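Local coordinates for protein TetR family transcriptional regulator (Mycobacterium smegmatis, PDB 5XS9) that probably binds operator DNA as a dimeric TetR-type repressor and so regulates genes of biotin metabolism, at residues Ile137-Gly142 / Arg172-Gly177; Ala81-Leu86 / Leu141-Asp146; Arg117-Ala122 / Asp183-His188. One frame throughout, in Å; residues are numbered along the deposited sequence.

Overall arrangement
The architecture of the C-terminal helices of a TetR-family regulator can be read from three contacts. Helix 129-155 carries one side of interactions 1 and 2, which share L141 and G142, lie with their centres about 8 Å apart and meet where F174 packs on F143 and R83. Helix 170-186 links interaction 1 to interaction 3, their centres about 17 Å apart; those of interactions 2 and 3 are about 21 Å apart. Along the chain, helices 71-87, 106-122, 129-155 and 170-186 follow in turn; interaction 1 is nested within the loop closed by interaction 3, while interactions 2 and 3 alternate. The interlocked helices bring all three contacts up to the second subunit, consistent with a dimeric regulator.

Interaction 1 (Ile137-Gly142 / Arg172-Gly177); sequences IYYVLG and RQFRFG
Y139 reaches across from helix 129-155 and hands its phenol to the backbone of helix 170-186: OH donates to F174 O at 2.8 Å, a bond bent to 114° at the carbonyl oxygen and tilted 17° from the carbonyl plane. The phenol can come this close because G177 has no side chain; its CA lies 3.3 Å from Y139 OH, and its O lies over one face of the ring. With CG anti to the backbone N (chi1 163°), the tyrosine ring spans the gap between segments 137-142 and 172-177, which run nearly antiparallel, their axes 11.0 Å apart at closest approach.

The F174 ring returns the reach. Its plane is nearly parallel to that of Y139, but the rings are slid apart and barely overlap; the touch is between Y139 CE2 and F174 CE1, 3.8 Å apart. V140 meets the edge of the same phenylalanine, CG2 standing 3.9 Å from F174 CZ. F174 is also packed by R83 of helix 71-87 and by F143, farther along helix 129-155.

This buried core contrasts with the flank of helix 170-186 that bears R172 and R175, both exposed to solvent. Q173, only partly exposed, bonds R134 of the second subunit. Antiparallel packing of these two long helices, beside the partner subunit, is typical of the dimerising C-terminal domain of TetR-family regulators.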
ATOM      1  N   ILE A 137      -9.193  -4.632  -3.200  1.00 28.00           N
ATOM      2  CA  ILE A 137      -7.784  -4.886  -3.469  1.00 29.30           C
ATOM      3  C   ILE A 137      -6.899  -3.868  -2.790  1.00 32.15           C
ATOM      4  O   ILE A 137      -5.815  -4.233  -2.298  1.00 28.16           O
ATOM      5  CB  ILE A 137      -7.486  -4.954  -4.996  1.00 32.00           C
ATOM      6  CG1 ILE A 137      -8.094  -6.197  -5.567  1.00 39.55           C
ATOM      7  CG2 ILE A 137      -6.016  -4.945  -5.291  1.00 36.06           C
ATOM      8  CD1 ILE A 137      -7.594  -7.479  -4.945  1.00 41.53           C
ATOM      9  N   TYR A 138      -7.277  -2.577  -2.874  1.00 28.04           N
ATOM     10  CA  TYR A 138      -6.468  -1.581  -2.254  1.00 30.32           C
ATOM     11  C   TYR A 138      -6.329  -1.815  -0.765  1.00 28.97           C
ATOM     12  O   TYR A 138      -5.241  -1.598  -0.204  1.00 31.79           O
ATOM     13  CB  TYR A 138      -6.981  -0.185  -2.531  1.00 29.78           C
ATOM     14  CG  TYR A 138      -6.942   0.208  -3.972  1.00 29.90           C
ATOM     15  CD1 TYR A 138      -5.839  -0.040  -4.750  1.00 31.15           C
ATOM     16  CD2 TYR A 138      -8.010   0.914  -4.547  1.00 34.06           C
ATOM     17  CE1 TYR A 138      -5.840   0.316  -6.067  1.00 33.09           C
ATOM     18  CE2 TYR A 138      -7.984   1.330  -5.853  1.00 30.86           C
ATOM     19  CZ  TYR A 138      -6.890   1.058  -6.598  1.00 34.10           C
ATOM     20  OH  TYR A 138      -6.835   1.425  -7.945  1.00 34.28           O
ATOM     21  N   TYR A 139      -7.399  -2.201  -0.126  1.00 29.03           N
ATOM     22  CA  TYR A 139      -7.288  -2.578   1.281  1.00 30.65           C
ATOM     23  C   TYR A 139      -6.267  -3.726   1.521  1.00 29.61           C
ATOM     24  O   TYR A 139      -5.391  -3.655   2.420  1.00 27.42           O
ATOM     25  CB  TYR A 139      -8.635  -2.931   1.889  1.00 29.86           C
ATOM     26  CG  TYR A 139      -8.528  -3.703   3.196  1.00 28.51           C
ATOM     27  CD1 TYR A 139      -8.058  -3.097   4.339  1.00 28.33           C
ATOM     28  CD2 TYR A 139      -8.738  -5.083   3.245  1.00 26.20           C
ATOM     29  CE1 TYR A 139      -7.931  -3.796   5.528  1.00 30.06           C
ATOM     30  CE2 TYR A 139      -8.562  -5.796   4.422  1.00 28.18           C
ATOM     31  CZ  TYR A 139      -8.158  -5.152   5.580  1.00 30.70           C
ATOM     32  OH  TYR A 139      -8.018  -5.821   6.821  1.00 31.16           O
ATOM     33  N   VAL A 140      -6.382  -4.753   0.719  1.00 29.29           N
ATOM     34  CA  VAL A 140      -5.552  -5.955   0.931  1.00 28.81           C
ATOM     35  C   VAL A 140      -4.074  -5.605   0.666  1.00 30.75           C
ATOM     36  O   VAL A 140      -3.165  -5.984   1.402  1.00 29.93           O
ATOM     37  CB  VAL A 140      -5.945  -7.102   0.003  1.00 30.55           C
ATOM     38  CG1 VAL A 140      -4.871  -8.231   0.085  1.00 33.15           C
ATOM     39  CG2 VAL A 140      -7.315  -7.592   0.316  1.00 29.83           C
ATOM     40  N   LEU A 141      -3.825  -4.833  -0.367  1.00 31.90           N
ATOM     41  CA  LEU A 141      -2.482  -4.382  -0.620  1.00 33.27           C
ATOM     42  C   LEU A 141      -1.882  -3.411   0.390  1.00 31.01           C
ATOM     43  O   LEU A 141      -0.696  -3.545   0.765  1.00 31.73           O
ATOM     44  CB  LEU A 141      -2.329  -3.841  -2.081  1.00 33.39           C
ATOM     45  CG  LEU A 141      -2.655  -4.785  -3.210  1.00 31.27           C
ATOM     46  CD1 LEU A 141      -2.675  -3.943  -4.497  1.00 34.98           C
ATOM     47  CD2 LEU A 141      -1.681  -5.921  -3.261  1.00 36.12           C
ATOM     48  N   GLY A 142      -2.642  -2.436   0.848  1.00 31.02           N
ATOM     49  CA  GLY A 142      -2.156  -1.508   1.896  1.00 30.44           C
ATOM     50  C   GLY A 142      -1.891  -2.275   3.203  1.00 28.80           C
ATOM     51  O   GLY A 142      -0.857  -2.108   3.868  1.00 28.96           O
ATOM     52  N   ARG A 172      -6.364 -11.971  12.411  1.00 33.95           N
ATOM     53  CA  ARG A 172      -7.610 -11.486  12.969  1.00 36.56           C
ATOM     54  C   ARG A 172      -7.843 -10.009  12.526  1.00 33.64           C
ATOM     55  O   ARG A 172      -8.957  -9.618  12.240  1.00 30.46           O
ATOM     56  CB  ARG A 172      -7.571 -11.545  14.466  1.00 41.60           C
ATOM     57  CG  ARG A 172      -8.751 -10.873  15.142  1.00 45.98           C
ATOM     58  CD  ARG A 172      -8.828 -11.261  16.603  1.00 57.45           C
ATOM     59  NE  ARG A 172      -9.889 -10.541  17.301  1.00 58.58           N
ATOM     60  CZ  ARG A 172     -10.827 -11.093  18.082  1.00 69.66           C
ATOM     61  NH1 ARG A 172     -10.882 -12.418  18.309  1.00 71.82           N
ATOM     62  NH2 ARG A 172     -11.731 -10.307  18.663  1.00 66.41           N
ATOM     63  N   GLN A 173      -6.766  -9.235  12.479  1.00 33.94           N
ATOM     64  CA  GLN A 173      -6.879  -7.809  12.067  1.00 36.35           C
ATOM     65  C   GLN A 173      -7.318  -7.749  10.578  1.00 33.64           C
ATOM     66  O   GLN A 173      -8.142  -6.940  10.182  1.00 33.30           O
ATOM     67  CB  GLN A 173      -5.497  -7.161  12.172  1.00 46.17           C
ATOM     68  CG  GLN A 173      -4.926  -7.123  13.580  1.00 52.31           C
ATOM     69  CD  GLN A 173      -5.766  -6.226  14.403  1.00 53.99           C
ATOM     70  OE1 GLN A 173      -6.000  -5.090  14.013  1.00 57.56           O
ATOM     71  NE2 GLN A 173      -6.224  -6.708  15.526  1.00 64.37           N
ATOM     72  N   PHE A 174      -6.722  -8.635   9.770  1.00 34.89           N
ATOM     73  CA  PHE A 174      -7.031  -8.695   8.359  1.00 33.39           C
ATOM     74  C   PHE A 174      -8.501  -8.983   8.123  1.00 33.19           C
ATOM     75  O   PHE A 174      -9.168  -8.271   7.345  1.00 31.61           O
ATOM     76  CB  PHE A 174      -6.099  -9.721   7.664  1.00 33.67           C
ATOM     77  CG  PHE A 174      -6.276  -9.789   6.174  1.00 32.60           C
ATOM     78  CD1 PHE A 174      -6.005  -8.655   5.367  1.00 28.54           C
ATOM     79  CD2 PHE A 174      -6.794 -10.954   5.558  1.00 33.81           C
ATOM     80  CE1 PHE A 174      -6.162  -8.716   3.983  1.00 33.04           C
ATOM     81  CE2 PHE A 174      -6.941 -11.032   4.163  1.00 31.79           C
ATOM     82  CZ  PHE A 174      -6.650  -9.914   3.367  1.00 32.50           C
ATOM     83  N   ARG A 175      -9.020  -9.958   8.848  1.00 33.58           N
ATOM     84  CA  ARG A 175     -10.399 -10.394   8.813  1.00 35.92           C
ATOM     85  C   ARG A 175     -11.356  -9.304   9.232  1.00 31.83           C
ATOM     86  O   ARG A 175     -12.439  -9.146   8.682  1.00 29.83           O
ATOM     87  CB  ARG A 175     -10.606 -11.673   9.710  1.00 40.77           C
ATOM     88  CG  ARG A 175     -12.082 -12.056   9.838  1.00 52.68           C
ATOM     89  CD  ARG A 175     -12.349 -13.450  10.430  1.00 54.93           C
ATOM     90  NE  ARG A 175     -12.255 -13.323  11.884  1.00 61.14           N
ATOM     91  CZ  ARG A 175     -11.217 -13.683  12.604  1.00 53.23           C
ATOM     92  NH1 ARG A 175     -10.184 -14.276  12.012  1.00 63.04           N
ATOM     93  NH2 ARG A 175     -11.220 -13.473  13.933  1.00 58.94           N
ATOM     94  N   PHE A 176     -10.954  -8.511  10.182  1.00 30.17           N
ATOM     95  CA  PHE A 176     -11.838  -7.467  10.703  1.00 31.95           C
ATOM     96  C   PHE A 176     -12.057  -6.402   9.581  1.00 29.26           C
ATOM     97  O   PHE A 176     -13.184  -6.034   9.339  1.00 30.24           O
ATOM     98  CB  PHE A 176     -11.221  -6.747  11.925  1.00 36.45           C
ATOM     99  CG  PHE A 176     -12.093  -5.680  12.471  1.00 36.95           C
ATOM    100  CD1 PHE A 176     -13.043  -5.976  13.432  1.00 42.52           C
ATOM    101  CD2 PHE A 176     -12.029  -4.366  11.954  1.00 38.10           C
ATOM    102  CE1 PHE A 176     -13.914  -5.005  13.876  1.00 46.02           C
ATOM    103  CE2 PHE A 176     -12.882  -3.411  12.434  1.00 37.23           C
ATOM    104  CZ  PHE A 176     -13.835  -3.722  13.361  1.00 40.84           C
ATOM    105  N   GLY A 177     -11.010  -6.034   8.868  1.00 33.38           N
ATOM    106  CA  GLY A 177     -11.115  -5.031   7.768  1.00 33.59           C
ATOM    107  C   GLY A 177     -11.886  -5.595   6.600  1.00 34.10           C
ATOM    108  O   GLY A 177     -12.680  -4.917   5.991  1.00 33.20           O
TER

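Interaction 2 (Ala81-Leu86 / Leu141-Asp146); sequences ALRDAL and LGFTVD
Within the all-helical C-terminal domain of this TetR-type regulator, helix 71-87 packs against the long helix 129-155. Segments 81-86 and 141-146 run in roughly the same direction, at 30°, with their axes 10.4 Å apart at closest approach. The backbones come closest at R83 and T144, whose CA atoms are 6.6 Å apart, and the side chains sort themselves around that point into a leucine side and an arginine side.

On the leucine side L86 lies across both L141 and T144, at about a right angle to each. Its CD1 meets L141 CD2 at 3.9 Å, while its CB rests 4.0 Å from the methyl CG2 of T144. V96, S97 and A93 of helix 92-101 close in on this group from a third helix.

T144 turns its two branches to different tasks. CG2, anti to the backbone N (chi1 -50° for OG1), faces the leucine, whereas OG1 bonds back to V140 O one turn earlier in its own helix. That hydroxyl also lies 3.8 Å from R83 CG, a van der Waals touch along the aliphatic part of the arginine.

R83 is extended from CG to NE, which carries its guanidinium past T144 to F143. NE stands 3.8 Å from F143 CE2, with the two planes 84° apart, an oblique meeting of group and ring. F143 itself packs on F174 and on Y138 of the second subunit.

Between the two segments, then, there is packing without hydrogen bonds. The buried guanidinium finds its charge partner in E147, just past 141-146, with which NH2 forms a salt bridge, while NH1 makes a weak bond to T171; this pairing probably offsets the cost of burying the charge.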
ATOM      1  N   ALA A  81      -6.506 -15.809   0.285  1.00 35.85           N
ATOM      2  CA  ALA A  81      -5.536 -16.532  -0.579  1.00 37.98           C
ATOM      3  C   ALA A  81      -4.577 -15.546  -1.164  1.00 39.02           C
ATOM      4  O   ALA A  81      -3.379 -15.828  -1.309  1.00 36.77           O
ATOM      5  CB  ALA A  81      -6.230 -17.304  -1.691  1.00 37.25           C
ATOM      6  N   LEU A  82      -5.072 -14.343  -1.481  1.00 35.51           N
ATOM      7  CA  LEU A  82      -4.207 -13.336  -2.025  1.00 30.51           C
ATOM      8  C   LEU A  82      -3.153 -12.856  -0.996  1.00 33.30           C
ATOM      9  O   LEU A  82      -1.968 -12.775  -1.298  1.00 32.16           O
ATOM     10  CB  LEU A  82      -5.048 -12.166  -2.591  1.00 32.84           C
ATOM     11  CG  LEU A  82      -4.244 -10.947  -2.955  1.00 32.37           C
ATOM     12  CD1 LEU A  82      -3.267 -11.148  -4.100  1.00 36.18           C
ATOM     13  CD2 LEU A  82      -5.185  -9.814  -3.301  1.00 34.39           C
ATOM     14  N   ARG A  83      -3.594 -12.518   0.218  1.00 30.08           N
ATOM     15  CA  ARG A  83      -2.638 -12.101   1.226  1.00 32.16           C
ATOM     16  C   ARG A  83      -1.560 -13.190   1.499  1.00 32.35           C
ATOM     17  O   ARG A  83      -0.367 -12.917   1.631  1.00 32.60           O
ATOM     18  CB  ARG A  83      -3.381 -11.787   2.503  1.00 32.51           C
ATOM     19  CG  ARG A  83      -2.441 -11.613   3.705  1.00 31.16           C
ATOM     20  CD  ARG A  83      -3.192 -10.968   4.793  1.00 31.44           C
ATOM     21  NE  ARG A  83      -2.468 -11.041   6.043  1.00 31.72           N
ATOM     22  CZ  ARG A  83      -2.631 -11.960   6.979  1.00 33.95           C
ATOM     23  NH1 ARG A  83      -3.503 -12.926   6.844  1.00 36.35           N
ATOM     24  NH2 ARG A  83      -1.902 -11.902   8.084  1.00 32.71           N
ATOM     25  N   ASP A  84      -2.007 -14.432   1.603  1.00 37.76           N
ATOM     26  CA  ASP A  84      -1.076 -15.546   1.865  1.00 38.42           C
ATOM     27  C   ASP A  84      -0.028 -15.662   0.742  1.00 36.86           C
ATOM     28  O   ASP A  84       1.195 -15.785   1.009  1.00 35.35           O
ATOM     29  CB  ASP A  84      -1.839 -16.866   2.122  1.00 41.04           C
ATOM     30  CG  ASP A  84      -2.446 -16.947   3.588  1.00 60.63           C
ATOM     31  OD1 ASP A  84      -2.109 -16.197   4.601  1.00 57.33           O
ATOM     32  OD2 ASP A  84      -3.301 -17.830   3.717  1.00 65.06           O
ATOM     33  N   ALA A  85      -0.448 -15.499  -0.503  1.00 32.34           N
ATOM     34  CA  ALA A  85       0.528 -15.508  -1.591  1.00 35.17           C
ATOM     35  C   ALA A  85       1.509 -14.356  -1.513  1.00 36.74           C
ATOM     36  O   ALA A  85       2.721 -14.542  -1.717  1.00 35.78           O
ATOM     37  CB  ALA A  85      -0.142 -15.587  -2.933  1.00 35.70           C
ATOM     38  N   LEU A  86       1.052 -13.162  -1.131  1.00 32.70           N
ATOM     39  CA  LEU A  86       1.947 -12.060  -1.035  1.00 32.08           C
ATOM     40  C   LEU A  86       2.960 -12.259   0.102  1.00 32.79           C
ATOM     41  O   LEU A  86       4.142 -11.908  -0.015  1.00 34.48           O
ATOM     42  CB  LEU A  86       1.204 -10.725  -0.799  1.00 33.44           C
ATOM     43  CG  LEU A  86       0.134 -10.353  -1.828  1.00 35.62           C
ATOM     44  CD1 LEU A  86      -0.754  -9.203  -1.333  1.00 37.85           C
ATOM     45  CD2 LEU A  86       0.776 -10.074  -3.189  1.00 35.56           C
ATOM     46  N   LEU A 141      -3.825  -4.833  -0.367  1.00 31.90           N
ATOM     47  CA  LEU A 141      -2.482  -4.382  -0.620  1.00 33.27           C
ATOM     48  C   LEU A 141      -1.882  -3.411   0.390  1.00 31.01           C
ATOM     49  O   LEU A 141      -0.696  -3.545   0.765  1.00 31.73           O
ATOM     50  CB  LEU A 141      -2.329  -3.841  -2.081  1.00 33.39           C
ATOM     51  CG  LEU A 141      -2.655  -4.785  -3.210  1.00 31.27           C
ATOM     52  CD1 LEU A 141      -2.675  -3.943  -4.497  1.00 34.98           C
ATOM     53  CD2 LEU A 141      -1.681  -5.921  -3.261  1.00 36.12           C
ATOM     54  N   GLY A 142      -2.642  -2.436   0.848  1.00 31.02           N
ATOM     55  CA  GLY A 142      -2.156  -1.508   1.896  1.00 30.44           C
ATOM     56  C   GLY A 142      -1.891  -2.275   3.203  1.00 28.80           C
ATOM     57  O   GLY A 142      -0.857  -2.108   3.868  1.00 28.96           O
ATOM     58  N   PHE A 143      -2.812  -3.136   3.544  1.00 28.07           N
ATOM     59  CA  PHE A 143      -2.687  -3.947   4.773  1.00 29.14           C
ATOM     60  C   PHE A 143      -1.420  -4.764   4.720  1.00 32.29           C
ATOM     61  O   PHE A 143      -0.622  -4.730   5.642  1.00 31.37           O
ATOM     62  CB  PHE A 143      -3.880  -4.854   4.965  1.00 31.10           C
ATOM     63  CG  PHE A 143      -3.830  -5.694   6.220  1.00 29.47           C
ATOM     64  CD1 PHE A 143      -4.535  -5.286   7.344  1.00 29.73           C
ATOM     65  CD2 PHE A 143      -3.055  -6.815   6.284  1.00 28.18           C
ATOM     66  CE1 PHE A 143      -4.531  -5.996   8.508  1.00 34.74           C
ATOM     67  CE2 PHE A 143      -3.016  -7.571   7.482  1.00 30.75           C
ATOM     68  CZ  PHE A 143      -3.787  -7.173   8.573  1.00 31.96           C
ATOM     69  N   THR A 144      -1.221  -5.444   3.623  1.00 30.60           N
ATOM     70  CA  THR A 144      -0.161  -6.443   3.493  1.00 32.41           C
ATOM     71  C   THR A 144       1.216  -5.815   3.221  1.00 33.99           C
ATOM     72  O   THR A 144       2.189  -6.318   3.754  1.00 31.23           O
ATOM     73  CB  THR A 144      -0.490  -7.516   2.453  1.00 33.07           C
ATOM     74  OG1 THR A 144      -1.823  -8.048   2.690  1.00 30.64           O
ATOM     75  CG2 THR A 144       0.492  -8.611   2.553  1.00 37.63           C
ATOM     76  N   VAL A 145       1.309  -4.692   2.482  1.00 30.80           N
ATOM     77  CA  VAL A 145       2.530  -3.952   2.427  1.00 29.34           C
ATOM     78  C   VAL A 145       2.947  -3.524   3.831  1.00 31.45           C
ATOM     79  O   VAL A 145       4.119  -3.608   4.178  1.00 30.64           O
ATOM     80  CB  VAL A 145       2.419  -2.699   1.478  1.00 34.73           C
ATOM     81  CG1 VAL A 145       3.659  -1.832   1.597  1.00 38.06           C
ATOM     82  CG2 VAL A 145       2.215  -3.141   0.012  1.00 35.47           C
ATOM     83  N   ASP A 146       2.019  -3.018   4.627  1.00 30.47           N
ATOM     84  CA  ASP A 146       2.341  -2.521   5.935  1.00 30.42           C
ATOM     85  C   ASP A 146       2.801  -3.692   6.843  1.00 33.05           C
ATOM     86  O   ASP A 146       3.841  -3.605   7.519  1.00 29.14           O
ATOM     87  CB  ASP A 146       1.116  -1.861   6.513  1.00 33.56           C
ATOM     88  CG  ASP A 146       1.324  -1.326   7.943  1.00 35.65           C
ATOM     89  OD1 ASP A 146       1.801  -0.229   8.102  1.00 34.87           O
ATOM     90  OD2 ASP A 146       0.972  -2.005   8.911  1.00 39.33           O
TER

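Interaction 3 (Arg117-Ala122 / Asp183-His188); sequences RAARAA and DGLAAH
Segment 117-122, on helix 106-122, meets 183-188, on helix 170-186 and the residues after it, and the backbones come closest at A122 and A186, with CA atoms 5.3 Å apart. The small side chain of A122 suits this close approach. It directs its CB at the other segment, where it touches the base of L185, CB to CB at 4.1 Å, and lies 3.9 Å from L185 O. The rest of L185 runs on toward the preceding turn: its CG is anti to the carbonyl carbon (chi1 -69°), and the CD2 branch reaches A119 CB at 4.2 Å. I75 of helix 71-87 and A132 of helix 129-155 also pack on this leucine, as does L180 of the second subunit.

Beside the apolar patch, two main-chain acceptors lie near each other. A122 O and A186 O are 4.2 Å apart, and a single water bridges them, donating to A122 O at 2.8 Å and to A186 O at 3.0 Å. Since neither carbonyl can supply a proton, both hydrogens of the water are spent here. The junction thus couples apolar packing with a water link between two segments that have no direct hydrogen bond to one another.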
ATOM      1  N   ARG A 117     -17.587 -10.027  -9.426  1.00 40.80           N
ATOM      2  CA  ARG A 117     -18.759 -10.915  -9.356  1.00 41.79           C
ATOM      3  C   ARG A 117     -19.435 -11.053  -7.977  1.00 42.46           C
ATOM      4  O   ARG A 117     -20.663 -11.152  -7.853  1.00 33.71           O
ATOM      5  CB  ARG A 117     -18.400 -12.275  -9.927  1.00 51.06           C
ATOM      6  CG  ARG A 117     -18.063 -12.158 -11.442  1.00 64.66           C
ATOM      7  CD  ARG A 117     -17.900 -13.533 -12.126  1.00 72.66           C
ATOM      8  NE  ARG A 117     -16.496 -13.973 -12.090  1.00 79.44           N
ATOM      9  CZ  ARG A 117     -15.591 -13.782 -13.057  1.00 90.30           C
ATOM     10  NH1 ARG A 117     -15.932 -13.184 -14.207  1.00 95.99           N
ATOM     11  NH2 ARG A 117     -14.321 -14.193 -12.878  1.00 79.74           N
ATOM     12  N   ALA A 118     -18.635 -10.989  -6.909  1.00 35.69           N
ATOM     13  CA  ALA A 118     -19.188 -11.039  -5.584  1.00 33.64           C
ATOM     14  C   ALA A 118     -19.858  -9.696  -5.324  1.00 28.25           C
ATOM     15  O   ALA A 118     -20.931  -9.623  -4.736  1.00 31.09           O
ATOM     16  CB  ALA A 118     -18.043 -11.294  -4.555  1.00 33.69           C
ATOM     17  N   ALA A 119     -19.237  -8.613  -5.744  1.00 30.16           N
ATOM     18  CA  ALA A 119     -19.850  -7.261  -5.511  1.00 32.48           C
ATOM     19  C   ALA A 119     -21.228  -7.171  -6.172  1.00 32.09           C
ATOM     20  O   ALA A 119     -22.176  -6.631  -5.625  1.00 32.73           O
ATOM     21  CB  ALA A 119     -18.949  -6.160  -6.013  1.00 31.65           C
ATOM     22  N   ARG A 120     -21.346  -7.776  -7.329  1.00 33.03           N
ATOM     23  CA  ARG A 120     -22.603  -7.739  -8.094  1.00 36.94           C
ATOM     24  C   ARG A 120     -23.702  -8.551  -7.381  1.00 37.07           C
ATOM     25  O   ARG A 120     -24.840  -8.085  -7.234  1.00 36.23           O
ATOM     26  CB  ARG A 120     -22.265  -8.179  -9.543  1.00 40.48           C
ATOM     27  CG  ARG A 120     -23.377  -8.071 -10.532  1.00 52.75           C
ATOM     28  CD  ARG A 120     -23.046  -8.793 -11.849  1.00 58.69           C
ATOM     29  NE  ARG A 120     -22.302  -7.877 -12.684  1.00 66.24           N
ATOM     30  CZ  ARG A 120     -20.981  -7.890 -12.917  1.00 63.63           C
ATOM     31  NH1 ARG A 120     -20.170  -8.827 -12.421  1.00 65.94           N
ATOM     32  NH2 ARG A 120     -20.463  -6.914 -13.668  1.00 60.29           N
ATOM     33  N   ALA A 121     -23.341  -9.694  -6.766  1.00 37.65           N
ATOM     34  CA  ALA A 121     -24.293 -10.427  -5.954  1.00 35.53           C
ATOM     35  C   ALA A 121     -24.745  -9.648  -4.741  1.00 33.06           C
ATOM     36  O   ALA A 121     -25.860  -9.797  -4.230  1.00 33.58           O
ATOM     37  CB  ALA A 121     -23.718 -11.807  -5.542  1.00 36.19           C
ATOM     38  N   ALA A 122     -23.821  -8.866  -4.191  1.00 33.74           N
ATOM     39  CA  ALA A 122     -24.122  -8.052  -3.042  1.00 32.05           C
ATOM     40  C   ALA A 122     -25.082  -6.898  -3.365  1.00 34.68           C
ATOM     41  O   ALA A 122     -25.728  -6.314  -2.458  1.00 33.57           O
ATOM     42  CB  ALA A 122     -22.823  -7.474  -2.487  1.00 33.54           C
ATOM     43  N   ASP A 183     -19.563  -5.901   4.905  1.00 30.36           N
ATOM     44  CA  ASP A 183     -20.757  -5.231   5.404  1.00 36.60           C
ATOM     45  C   ASP A 183     -21.095  -3.977   4.617  1.00 35.98           C
ATOM     46  O   ASP A 183     -22.276  -3.749   4.369  1.00 34.72           O
ATOM     47  CB  ASP A 183     -20.632  -4.898   6.877  1.00 40.12           C
ATOM     48  CG  ASP A 183     -20.726  -6.147   7.759  1.00 44.46           C
ATOM     49  OD1 ASP A 183     -21.414  -7.064   7.395  1.00 45.26           O
ATOM     50  OD2 ASP A 183     -20.102  -6.215   8.795  1.00 41.24           O
ATOM     51  N   GLY A 184     -20.084  -3.222   4.169  1.00 31.42           N
ATOM     52  CA  GLY A 184     -20.324  -2.067   3.290  1.00 30.44           C
ATOM     53  C   GLY A 184     -20.878  -2.432   1.917  1.00 35.38           C
ATOM     54  O   GLY A 184     -21.767  -1.776   1.417  1.00 35.84           O
ATOM     55  N   LEU A 185     -20.397  -3.532   1.341  1.00 31.82           N
ATOM     56  CA  LEU A 185     -20.945  -4.022   0.115  1.00 30.37           C
ATOM     57  C   LEU A 185     -22.392  -4.417   0.295  1.00 32.60           C
ATOM     58  O   LEU A 185     -23.224  -4.098  -0.563  1.00 35.66           O
ATOM     59  CB  LEU A 185     -20.135  -5.177  -0.440  1.00 29.51           C
ATOM     60  CG  LEU A 185     -18.748  -4.902  -0.971  1.00 30.90           C
ATOM     61  CD1 LEU A 185     -17.877  -6.109  -1.149  1.00 32.08           C
ATOM     62  CD2 LEU A 185     -18.771  -4.107  -2.297  1.00 29.96           C
ATOM     63  N   ALA A 186     -22.684  -5.114   1.397  1.00 36.25           N
ATOM     64  CA  ALA A 186     -24.035  -5.610   1.685  1.00 40.34           C
ATOM     65  C   ALA A 186     -25.001  -4.456   1.822  1.00 41.41           C
ATOM     66  O   ALA A 186     -26.114  -4.557   1.365  1.00 41.19           O
ATOM     67  CB  ALA A 186     -24.043  -6.453   2.958  1.00 39.22           C
ATOM     68  N   ALA A 187     -24.567  -3.338   2.389  1.00 40.15           N
ATOM     69  CA  ALA A 187     -25.345  -2.075   2.336  1.00 44.31           C
ATOM     70  C   ALA A 187     -25.873  -1.675   0.986  1.00 54.58           C
ATOM     71  O   ALA A 187     -26.883  -1.020   0.952  1.00 45.46           O
ATOM     72  CB  ALA A 187     -24.650  -0.921   2.993  1.00 46.75           C
ATOM     73  N   HIS A 188     -25.272  -2.122  -0.121  1.00 54.50           N
ATOM     74  CA  HIS A 188     -25.887  -2.008  -1.449  1.00 51.12           C
ATOM     75  C   HIS A 188     -27.104  -3.035  -1.703  1.00 58.47           C
ATOM     76  O   HIS A 188     -27.745  -3.007  -2.721  1.00 48.36           O
ATOM     77  CB  HIS A 188     -24.788  -2.143  -2.507  1.00 54.13           C
ATOM     78  CG  HIS A 188     -23.914  -0.921  -2.610  1.00 53.18           C
ATOM     79  ND1 HIS A 188     -23.084  -0.479  -1.591  1.00 48.02           N
ATOM     80  CD2 HIS A 188     -23.844   0.016  -3.579  1.00 46.40           C
ATOM     81  CE1 HIS A 188     -22.527   0.661  -1.965  1.00 53.15           C
ATOM     82  NE2 HIS A 188     -22.966   0.978  -3.163  1.00 54.50           N
TER
HETATM   83  O   HOH W   1     -26.548  -7.267   0.078  1.00 53.35           O